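Local coordinates for alpha-ketoglutarate-dependent non-heme iron oxygenase EasH (Aspergillus japonicus, PDB 5M0T), which probably oxidises an ergot-alkaloid precursor on the way to cycloclavine, using a non-heme iron(II) centre and 2-oxoglutarate as cosubstrate, at residues V119-P124 with L221-P226; L153-A158 with L227-C232; V33-G38 with D200-T205; K57-G62 with M74-S79. One frame throughout, in Å; residues are numbered along the deposited sequence.

Contact 1 of 4, residues V119-P124 with L221-P226; sequences VLETEP and LRRGFP. With AKG (2-oxoglutaric acid), chain D.
L120 and T122 pair with G224 and R222 as neighbouring antiparallel strands in the double-stranded beta-helix (jelly roll) of an iron(II)/2-oxoglutarate oxygenase. The backbone ladder has four bonds. L120 and G224 exchange a reciprocal pair, L120 N to G224 O and G224 N to L120 O, each 2.9 Å and the second nearly straight at 175°. T122 and R222 do the same two residues along, while E121 and R223 between them form a non-hydrogen-bonded pair.

The charged contacts fall on the two faces of the sheet. On the outer one, OE2 of E121 sits over a face of the R223 guanidinium, 3.0 Å from NE, with carboxylate and guanidinium planes 87° apart. No N-H points at the oxygen, so the attraction is of charges alone, and R223 has its stronger partner in D53, whose carboxylate forms a salt bridge with NH1. On the inner face R222 bends at chi2 and chi3 and brings its guanidinium to the distal carboxylate of 2-oxoglutarate, the family's usual anchor for the cosubstrate. NH1 makes a weak 3.5 Å bond to O3, whereas NH2 to O4 is modelled at a doubtfully short length; NH2 also bonds to G167 O.

Van der Waals packing completes each face. Outside, V119 CG1 presses on R223 CD at 3.3 Å, beside helix 42-52. Inside, the polar T122 OG1 rests on the bent arginine chain, 3.6 Å from R222 CD. L120 crosses P226 at about a right angle, and its CD1 divides its contacts between P226 CG at 3.8 Å and AKG O3 at 3.3 Å.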
# COMPACT_ATOMS: atom_id res chain seq x y z
N VAL A 119 -17.24 11.80 5.45
CA VAL A 119 -18.58 12.09 5.92
C VAL A 119 -19.50 11.84 4.72
O VAL A 119 -19.25 12.39 3.65
CB VAL A 119 -18.68 13.54 6.41
CG1 VAL A 119 -20.09 13.86 6.88
CG2 VAL A 119 -17.64 13.76 7.51
N LEU A 120 -20.52 11.01 4.91
CA LEU A 120 -21.45 10.64 3.84
C LEU A 120 -22.88 11.01 4.22
O LEU A 120 -23.49 10.36 5.08
CB LEU A 120 -21.35 9.14 3.52
CG LEU A 120 -20.01 8.58 3.00
CD1 LEU A 120 -20.17 7.09 2.70
CD2 LEU A 120 -19.47 9.30 1.78
N GLU A 121 -23.42 12.04 3.57
CA GLU A 121 -24.77 12.54 3.84
C GLU A 121 -25.74 12.13 2.69
O GLU A 121 -25.52 12.49 1.53
CB GLU A 121 -24.71 14.07 4.01
CG GLU A 121 -25.64 14.64 5.07
CD GLU A 121 -25.37 16.11 5.37
OE1 GLU A 121 -25.70 16.95 4.49
OE2 GLU A 121 -24.84 16.44 6.46
N THR A 122 -26.78 11.38 3.02
CA THR A 122 -27.77 10.95 2.02
C THR A 122 -29.00 11.84 2.13
O THR A 122 -29.52 12.06 3.21
CB THR A 122 -28.17 9.47 2.18
OG1 THR A 122 -28.79 9.26 3.45
CG2 THR A 122 -26.94 8.56 2.10
N GLU A 123 -29.44 12.37 1.00
CA GLU A 123 -30.59 13.27 0.95
C GLU A 123 -31.91 12.48 0.92
O GLU A 123 -31.92 11.28 0.67
CB GLU A 123 -30.48 14.18 -0.28
CG GLU A 123 -29.22 15.06 -0.26
CD GLU A 123 -29.05 15.90 -1.52
OE1 GLU A 123 -29.62 15.53 -2.57
OE2 GLU A 123 -28.37 16.95 -1.45
N PRO A 124 -33.05 13.15 1.18
CA PRO A 124 -34.34 12.51 0.96
C PRO A 124 -34.48 11.96 -0.46
O PRO A 124 -34.12 12.63 -1.43
CB PRO A 124 -35.32 13.67 1.17
CG PRO A 124 -34.62 14.55 2.14
CD PRO A 124 -33.20 14.51 1.73
N LEU A 221 -31.74 14.72 6.39
CA LEU A 221 -30.40 14.44 5.87
C LEU A 221 -29.71 13.51 6.85
O LEU A 221 -29.41 13.92 7.98
CB LEU A 221 -29.58 15.71 5.71
CG LEU A 221 -30.15 16.77 4.79
CD1 LEU A 221 -29.81 18.14 5.37
CD2 LEU A 221 -29.68 16.62 3.34
N ARG A 222 -29.45 12.29 6.42
CA ARG A 222 -28.85 11.24 7.27
C ARG A 222 -27.33 11.28 7.09
O ARG A 222 -26.84 11.01 6.00
CB ARG A 222 -29.48 9.88 6.92
CG ARG A 222 -28.83 8.61 7.45
CD ARG A 222 -27.56 8.29 6.69
NE ARG A 222 -27.28 6.89 6.51
CZ ARG A 222 -26.19 6.42 5.91
NH1 ARG A 222 -25.23 7.23 5.44
NH2 ARG A 222 -26.05 5.11 5.81
N ARG A 223 -26.59 11.66 8.13
CA ARG A 223 -25.15 11.87 8.03
C ARG A 223 -24.39 10.76 8.74
O ARG A 223 -24.52 10.59 9.95
CB ARG A 223 -24.75 13.22 8.62
CG ARG A 223 -23.25 13.48 8.55
CD ARG A 223 -22.83 14.95 8.45
NE ARG A 223 -23.70 15.91 9.14
CZ ARG A 223 -23.38 17.19 9.33
NH1 ARG A 223 -22.22 17.70 8.90
NH2 ARG A 223 -24.24 17.98 9.97
N GLY A 224 -23.62 9.99 7.98
CA GLY A 224 -22.76 8.94 8.52
C GLY A 224 -21.30 9.31 8.41
O GLY A 224 -20.95 10.23 7.66
N PHE A 225 -20.44 8.59 9.14
CA PHE A 225 -19.01 8.90 9.22
C PHE A 225 -18.20 7.62 9.17
O PHE A 225 -17.82 7.09 10.22
CB PHE A 225 -18.78 9.71 10.51
CG PHE A 225 -17.34 9.98 10.85
CD1 PHE A 225 -16.37 10.14 9.88
CD2 PHE A 225 -16.98 10.12 12.18
CE1 PHE A 225 -15.06 10.40 10.23
CE2 PHE A 225 -15.67 10.38 12.53
CZ PHE A 225 -14.71 10.51 11.56
N PRO A 226 -17.98 7.06 7.96
CA PRO A 226 -17.10 5.90 7.83
C PRO A 226 -15.65 6.27 8.08
O PRO A 226 -15.16 7.24 7.54
CB PRO A 226 -17.28 5.47 6.37
CG PRO A 226 -17.81 6.68 5.68
CD PRO A 226 -18.73 7.28 6.71
C1 AKG D . -19.30 2.47 1.37
O1 AKG D . -18.41 1.65 1.15
O2 AKG D . -19.45 3.59 0.70
C2 AKG D . -20.35 2.30 2.47
O5 AKG D . -20.58 1.17 2.87
C3 AKG D . -21.06 3.49 3.07
C4 AKG D . -22.16 3.09 4.04
C5 AKG D . -22.91 4.25 4.64
O3 AKG D . -22.40 5.44 4.43
O4 AKG D . -23.92 4.08 5.27

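Contact 2 of 4, residues L153-A158 with L227-C232; sequences LNFLTA and LIMQSC. With AKG (2-oxoglutaric acid), chain D.
L153 and F155 run antiparallel to M229 and L227, the short strand segments 165° apart in direction, at the centre of the jelly-roll sheet. Both are hydrogen-bonded pairs. L153 N to M229 O and M229 N to L153 O each span 2.8 Å; F155 N reaches L227 O at the same length, but the return bond from L227 N to F155 O is bent to 136°.

The non-hydrogen-bonded pair between them, N154 and I228, faces the active site. With CG opposite its own backbone N (chi1 -165°), N154 slants its amide across the isoleucine, ND2 3.6 Å from I228 CG1. The amide nitrogen also makes a weak hydrogen bond to E134, an iron ligand, which puts N154 in the second shell of the metal, with its side chain about 5 Å from the iron. L156, farther along the same strand, lines the cosubstrate pocket: its CD1 is 3.6 Å from C5 of 2-oxoglutarate.

The opposite face is apolar. F155 and M229 turn toward helix 95-105, where L100 and C101 pack on them, and F155 also meets the ring of F39. The phenyl CE1 stands 4.2 Å from M229 CG, and the ring's edge is turned to L227 O, which lies near its plane with CD1 3.8 Å away.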
# COMPACT_ATOMS: atom_id res chain seq x y z
N LEU A 153 -11.08 -2.43 8.52
CA LEU A 153 -11.98 -2.33 9.65
C LEU A 153 -12.66 -0.97 9.56
O LEU A 153 -11.97 0.06 9.63
CB LEU A 153 -11.20 -2.42 10.97
CG LEU A 153 -12.03 -2.49 12.25
CD1 LEU A 153 -13.16 -3.52 12.16
CD2 LEU A 153 -11.11 -2.80 13.43
N ASN A 154 -13.99 -0.97 9.43
CA ASN A 154 -14.78 0.26 9.27
C ASN A 154 -15.51 0.66 10.55
O ASN A 154 -16.41 -0.04 11.00
CB ASN A 154 -15.82 0.10 8.15
CG ASN A 154 -16.42 1.43 7.70
OD1 ASN A 154 -16.53 2.39 8.48
ND2 ASN A 154 -16.80 1.49 6.43
N PHE A 155 -15.13 1.79 11.13
CA PHE A 155 -15.85 2.38 12.25
C PHE A 155 -16.79 3.40 11.65
O PHE A 155 -16.36 4.49 11.31
CB PHE A 155 -14.89 3.10 13.21
CG PHE A 155 -13.89 2.19 13.88
CD1 PHE A 155 -12.75 1.78 13.20
CD2 PHE A 155 -14.05 1.82 15.21
CE1 PHE A 155 -11.81 0.96 13.82
CE2 PHE A 155 -13.11 1.00 15.84
CZ PHE A 155 -12.00 0.58 15.15
N LEU A 156 -18.07 3.05 11.50
CA LEU A 156 -19.02 3.93 10.84
C LEU A 156 -19.92 4.59 11.87
O LEU A 156 -20.86 3.99 12.38
CB LEU A 156 -19.84 3.17 9.78
CG LEU A 156 -20.53 4.07 8.73
CD1 LEU A 156 -20.92 3.29 7.47
CD2 LEU A 156 -21.75 4.80 9.28
N THR A 157 -19.64 5.86 12.15
CA THR A 157 -20.31 6.57 13.22
C THR A 157 -21.52 7.34 12.69
O THR A 157 -21.44 8.02 11.66
CB THR A 157 -19.33 7.55 13.90
OG1 THR A 157 -18.14 6.85 14.27
CG2 THR A 157 -19.97 8.19 15.11
N ALA A 158 -22.63 7.25 13.41
CA ALA A 158 -23.81 8.04 13.14
C ALA A 158 -23.61 9.47 13.66
O ALA A 158 -23.34 9.68 14.84
CB ALA A 158 -25.04 7.40 13.78
N LEU A 227 -14.97 5.49 8.91
CA LEU A 227 -13.56 5.65 9.15
C LEU A 227 -12.96 4.26 9.00
O LEU A 227 -13.23 3.37 9.82
CB LEU A 227 -13.36 6.24 10.55
CG LEU A 227 -11.96 6.63 11.03
CD1 LEU A 227 -12.11 7.36 12.36
CD2 LEU A 227 -11.04 5.42 11.19
N ILE A 228 -12.17 4.08 7.95
CA ILE A 228 -11.69 2.74 7.60
C ILE A 228 -10.19 2.62 7.85
O ILE A 228 -9.38 3.32 7.24
CB ILE A 228 -12.05 2.38 6.15
CG1 ILE A 228 -13.50 2.77 5.85
CG2 ILE A 228 -11.83 0.90 5.91
CD1 ILE A 228 -13.97 2.47 4.43
N MET A 229 -9.84 1.73 8.78
CA MET A 229 -8.44 1.36 9.03
C MET A 229 -8.11 0.13 8.21
O MET A 229 -8.96 -0.71 7.93
CB MET A 229 -8.20 1.07 10.51
CG MET A 229 -8.62 2.20 11.43
SD MET A 229 -7.84 3.78 11.04
CE MET A 229 -6.13 3.43 11.41
N GLN A 230 -6.83 0.01 7.86
CA GLN A 230 -6.38 -1.01 6.94
C GLN A 230 -5.00 -1.55 7.30
O GLN A 230 -4.16 -0.83 7.82
CB GLN A 230 -6.35 -0.38 5.55
CG GLN A 230 -5.72 -1.17 4.42
CD GLN A 230 -6.08 -0.56 3.08
OE1 GLN A 230 -7.25 -0.51 2.70
NE2 GLN A 230 -5.09 -0.04 2.39
N SER A 231 -4.81 -2.83 7.02
CA SER A 231 -3.49 -3.48 7.07
C SER A 231 -2.42 -2.67 6.31
O SER A 231 -2.61 -2.31 5.15
CB SER A 231 -3.61 -4.90 6.46
OG SER A 231 -2.34 -5.47 6.22
N CYS A 232 -1.28 -2.43 6.96
CA CYS A 232 -0.26 -1.53 6.40
C CYS A 232 0.38 -2.00 5.08
O CYS A 232 0.91 -1.16 4.34
CB CYS A 232 0.83 -1.24 7.42
SG CYS A 232 1.88 -2.66 7.81
C1 AKG D . -19.30 2.47 1.37
O1 AKG D . -18.41 1.65 1.15
O2 AKG D . -19.45 3.59 0.70
C2 AKG D . -20.35 2.30 2.47
O5 AKG D . -20.58 1.17 2.87
C3 AKG D . -21.06 3.49 3.07
C4 AKG D . -22.16 3.09 4.04
C5 AKG D . -22.91 4.25 4.64
O3 AKG D . -22.40 5.44 4.43
O4 AKG D . -23.92 4.08 5.27

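Contact 3 of 4, residues V33-G38 with D200-T205; sequences VVVIEG and DAVLFT. With ZN (zinc ion), chain G.
Strands 33-37 and 201-205 lie side by side and antiparallel toward one end of the main jelly-roll sheet, and a zinc ion clips them together where E37 meets D200. Zinc is bound by E37 OE1, D200 OD2 and a water, each at 2.0 Å; this site is separate from the catalytic iron. The two carboxylates stand with their planes 78° apart, and the shared metal probably allows the two negative groups to sit so close. R14 makes a salt bridge with E37 OE2, probably offsetting some of that charge.

Two reciprocal bond pairs join the backbones, V34 with L203 and I36 with A201. I36 N donates to A201 O at 2.8 Å. On the face turned toward helix 21-31, I36 CD1 touches L203 CD2 at 4.0 Å, while V34 runs alongside L203. Across the sheet, V33 points CG2 opposite its backbone N, 3.7 Å from V202 CG2, and also rests it on F204 CB. The F204 ring continues toward H210, an iron ligand. Back at the zinc end, D200 OD1 accepts G38 N at 2.7 Å on its anti side, 22° out of the carboxylate plane.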
# COMPACT_ATOMS: atom_id res chain seq x y z
N VAL A 33 -19.74 -7.88 12.55
CA VAL A 33 -20.33 -6.57 12.68
C VAL A 33 -20.91 -6.46 14.08
O VAL A 33 -21.50 -7.42 14.59
CB VAL A 33 -21.41 -6.32 11.58
CG1 VAL A 33 -22.54 -7.34 11.63
CG2 VAL A 33 -21.97 -4.91 11.68
N VAL A 34 -20.71 -5.30 14.71
CA VAL A 34 -21.30 -5.01 16.03
C VAL A 34 -21.56 -3.51 16.14
O VAL A 34 -20.80 -2.71 15.60
CB VAL A 34 -20.37 -5.49 17.19
CG1 VAL A 34 -18.99 -4.88 17.08
CG2 VAL A 34 -20.97 -5.21 18.56
N VAL A 35 -22.63 -3.12 16.82
CA VAL A 35 -22.88 -1.71 17.15
C VAL A 35 -22.17 -1.34 18.47
O VAL A 35 -22.38 -1.98 19.50
CB VAL A 35 -24.38 -1.40 17.23
CG1 VAL A 35 -24.62 0.04 17.68
CG2 VAL A 35 -25.06 -1.68 15.88
N ILE A 36 -21.30 -0.34 18.40
CA ILE A 36 -20.67 0.25 19.58
C ILE A 36 -21.51 1.44 20.03
O ILE A 36 -21.53 2.48 19.37
CB ILE A 36 -19.21 0.70 19.32
CG1 ILE A 36 -18.38 -0.42 18.70
CG2 ILE A 36 -18.55 1.13 20.62
CD1 ILE A 36 -16.95 -0.04 18.36
N GLU A 37 -22.18 1.30 21.17
CA GLU A 37 -22.93 2.41 21.76
C GLU A 37 -21.95 3.41 22.34
O GLU A 37 -21.06 3.04 23.13
CB GLU A 37 -23.90 1.94 22.86
CG GLU A 37 -25.09 1.14 22.36
CD GLU A 37 -26.02 1.92 21.46
OE1 GLU A 37 -26.23 3.13 21.69
OE2 GLU A 37 -26.56 1.32 20.51
N GLY A 38 -22.09 4.66 21.92
CA GLY A 38 -21.28 5.75 22.45
C GLY A 38 -19.84 5.69 22.03
O GLY A 38 -18.95 5.96 22.84
N ASP A 200 -23.11 6.73 18.37
CA ASP A 200 -23.07 5.27 18.19
C ASP A 200 -22.39 4.99 16.86
O ASP A 200 -22.49 5.82 15.94
CB ASP A 200 -24.47 4.63 18.24
CG ASP A 200 -25.15 4.77 19.63
OD1 ASP A 200 -24.44 5.07 20.61
OD2 ASP A 200 -26.38 4.58 19.75
N ALA A 201 -21.69 3.87 16.77
CA ALA A 201 -20.98 3.50 15.55
C ALA A 201 -21.26 2.07 15.23
O ALA A 201 -21.35 1.25 16.13
CB ALA A 201 -19.49 3.70 15.72
N VAL A 202 -21.45 1.76 13.94
CA VAL A 202 -21.54 0.37 13.53
C VAL A 202 -20.13 -0.03 13.05
O VAL A 202 -19.53 0.66 12.22
CB VAL A 202 -22.69 0.08 12.52
CG1 VAL A 202 -22.49 0.75 11.16
CG2 VAL A 202 -22.86 -1.42 12.33
N LEU A 203 -19.60 -1.11 13.62
CA LEU A 203 -18.24 -1.58 13.37
C LEU A 203 -18.30 -2.88 12.56
O LEU A 203 -18.92 -3.83 13.00
CB LEU A 203 -17.54 -1.87 14.70
CG LEU A 203 -16.07 -2.25 14.58
CD1 LEU A 203 -15.24 -1.04 14.19
CD2 LEU A 203 -15.55 -2.88 15.86
N PHE A 204 -17.65 -2.91 11.38
CA PHE A 204 -17.59 -4.12 10.56
C PHE A 204 -16.26 -4.29 9.84
O PHE A 204 -15.59 -3.31 9.53
CB PHE A 204 -18.78 -4.20 9.59
CG PHE A 204 -18.96 -2.98 8.73
CD1 PHE A 204 -18.33 -2.88 7.50
CD2 PHE A 204 -19.79 -1.94 9.14
CE1 PHE A 204 -18.50 -1.76 6.69
CE2 PHE A 204 -19.98 -0.81 8.33
CZ PHE A 204 -19.34 -0.73 7.11
N THR A 205 -15.87 -5.54 9.61
CA THR A 205 -14.67 -5.84 8.85
C THR A 205 -14.94 -5.66 7.36
O THR A 205 -16.09 -5.58 6.95
CB THR A 205 -14.20 -7.29 9.03
OG1 THR A 205 -15.10 -8.18 8.36
CG2 THR A 205 -14.04 -7.64 10.56
ZN ZN G . -27.86 3.81 20.79
O HOH W 1 -27.68 5.57 21.70

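Contact 4 of 4, residues K57-G62 with M74-S79; sequences KQWELG and MRQLSS
K57 NZ is gripped by two groups: by the carbonyl of Q76, with NZ 3.1 Å from Q76 O, and by a salt bridge to D275 of the second subunit. Its CG sits between the backbone N and the carbonyl carbon (chi1 84°); the chain then bends at chi2 and runs alongside Q76. The lysine's own carbonyl accepts Q76 N at 3.2 Å, so the two residues are tied by both main chain and ammonium group. One residue on, Q58 and R75 form a single backbone bridge, and W59 N adds a weak bond to M74 O. These links hold residues 57-59 beside strand 75-77, at the edge of the jelly-roll sheet.

Flat groups fill in around this. R75 bends at chi3 and turns a guanidinium face over the K57 backbone, with NH2 3.5 Å from K57 CA. The Q58 side chain crosses that of R75 at about a right angle, its OE1 3.7 Å from R75 CG. On the other side W59 brings CE3 to 3.3 Å from Q76 NE2, ring and amide planes 62° apart, while W59 NE1 bonds to E68 of helix 66-71.

The Q76 amide is oriented from its oxygen end, where S78 OG donates to OE1 at 2.8 Å; that leaves NE2 directed at a weak bond to the D275 carbonyl of the second subunit. L276 of that subunit packs on both W59 and Q76. Lysine, glutamine and indole together thus form a docking surface for the partner chain, and the charge of K57 is probably balanced by an aspartate of the second subunit.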
# COMPACT_ATOMS: atom_id res chain seq x y z
N LYS A 57 -19.80 18.76 -0.19
CA LYS A 57 -20.34 18.93 -1.55
C LYS A 57 -20.71 17.59 -2.23
O LYS A 57 -20.44 16.52 -1.71
CB LYS A 57 -19.40 19.78 -2.44
CG LYS A 57 -18.24 19.05 -3.12
CD LYS A 57 -17.36 18.28 -2.16
CE LYS A 57 -16.22 17.62 -2.92
NZ LYS A 57 -15.81 16.37 -2.22
N GLN A 58 -21.32 17.70 -3.41
CA GLN A 58 -21.76 16.54 -4.19
C GLN A 58 -20.57 15.79 -4.81
O GLN A 58 -19.54 16.40 -5.12
CB GLN A 58 -22.74 17.00 -5.30
CG GLN A 58 -23.51 15.89 -6.01
CD GLN A 58 -24.46 15.11 -5.09
OE1 GLN A 58 -24.87 15.58 -4.03
NE2 GLN A 58 -24.82 13.90 -5.51
N TRP A 59 -20.70 14.47 -4.96
CA TRP A 59 -19.70 13.66 -5.69
C TRP A 59 -19.69 14.04 -7.18
O TRP A 59 -20.74 13.98 -7.85
CB TRP A 59 -20.01 12.16 -5.54
CG TRP A 59 -19.12 11.28 -6.39
CD1 TRP A 59 -19.37 10.85 -7.68
CD2 TRP A 59 -17.85 10.72 -6.03
NE1 TRP A 59 -18.34 10.07 -8.13
CE2 TRP A 59 -17.39 9.98 -7.15
CE3 TRP A 59 -17.06 10.79 -4.88
CZ2 TRP A 59 -16.16 9.29 -7.13
CZ3 TRP A 59 -15.85 10.12 -4.86
CH2 TRP A 59 -15.41 9.38 -5.98
N GLU A 60 -18.51 14.42 -7.69
CA GLU A 60 -18.34 14.77 -9.11
C GLU A 60 -18.24 13.52 -9.98
O GLU A 60 -17.30 12.73 -9.85
CB GLU A 60 -17.10 15.65 -9.33
CG GLU A 60 -17.03 16.27 -10.73
CD GLU A 60 -15.90 17.27 -10.92
OE1 GLU A 60 -15.20 17.67 -9.95
OE2 GLU A 60 -15.72 17.67 -12.08
N LEU A 61 -19.21 13.35 -10.88
CA LEU A 61 -19.20 12.26 -11.87
C LEU A 61 -18.10 12.49 -12.93
O LEU A 61 -17.59 13.60 -13.10
CB LEU A 61 -20.58 12.12 -12.54
CG LEU A 61 -21.66 11.16 -12.05
CD1 LEU A 61 -21.84 10.08 -13.10
CD2 LEU A 61 -21.42 10.52 -10.68
N GLY A 62 -17.77 11.40 -13.63
CA GLY A 62 -16.74 11.39 -14.68
C GLY A 62 -15.42 10.75 -14.29
O GLY A 62 -14.44 10.88 -15.04
N MET A 74 -24.37 10.57 -3.49
CA MET A 74 -24.10 10.94 -2.09
C MET A 74 -23.42 12.30 -2.04
O MET A 74 -22.72 12.69 -2.99
CB MET A 74 -23.18 9.92 -1.43
CG MET A 74 -23.84 8.59 -1.17
SD MET A 74 -22.71 7.46 -0.35
CE MET A 74 -23.85 6.61 0.75
N ARG A 75 -23.62 12.99 -0.92
CA ARG A 75 -22.72 14.08 -0.52
C ARG A 75 -21.56 13.44 0.23
O ARG A 75 -21.77 12.61 1.11
CB ARG A 75 -23.46 15.10 0.35
CG ARG A 75 -24.65 15.76 -0.33
CD ARG A 75 -25.26 16.86 0.53
NE ARG A 75 -24.30 17.95 0.75
CZ ARG A 75 -24.08 18.99 -0.07
NH1 ARG A 75 -24.77 19.14 -1.21
NH2 ARG A 75 -23.16 19.89 0.27
N GLN A 76 -20.32 13.78 -0.14
CA GLN A 76 -19.14 13.23 0.51
C GLN A 76 -18.00 14.24 0.66
O GLN A 76 -17.79 15.10 -0.20
CB GLN A 76 -18.66 11.93 -0.18
CG GLN A 76 -18.00 12.08 -1.56
CD GLN A 76 -16.50 12.39 -1.56
OE1 GLN A 76 -15.78 12.06 -0.62
NE2 GLN A 76 -16.03 13.03 -2.62
N LEU A 77 -17.30 14.13 1.79
CA LEU A 77 -16.02 14.80 2.02
C LEU A 77 -15.07 13.74 2.55
O LEU A 77 -15.43 13.01 3.45
CB LEU A 77 -16.18 15.90 3.06
CG LEU A 77 -14.91 16.69 3.45
CD1 LEU A 77 -14.40 17.53 2.28
CD2 LEU A 77 -15.18 17.54 4.67
N SER A 78 -13.86 13.67 1.98
CA SER A 78 -12.84 12.74 2.41
C SER A 78 -11.53 13.49 2.71
O SER A 78 -11.53 14.70 2.80
CB SER A 78 -12.68 11.66 1.34
OG SER A 78 -13.90 10.97 1.19
N SER A 79 -10.42 12.78 2.91
CA SER A 79 -9.17 13.41 3.38
C SER A 79 -9.44 14.36 4.58
O SER A 79 -9.08 15.55 4.56
CB SER A 79 -8.47 14.12 2.22
OG SER A 79 -8.26 13.22 1.13

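In the fold
From the N terminus, strand 33-37 opens contact 3, which closes only at 200-205 and so encloses contact 4 entirely. Contact 4 closes a short loop carrying helix 66-71 before contact 1 opens at 119. Contact 1 closes at 221-226, beyond the end of contact 3, and contact 2 runs from 153-158 to 227-232; contacts 1, 2 and 3 therefore all cross one another. The sheet unites the four. Contacts 1 and 2 share strand 222-231 and both touch 2-oxoglutarate; contact 2 joins contact 3 through strands 152-158 and 201-205, and contact 1 joins contact 4 through strands 112-122 and 75-77.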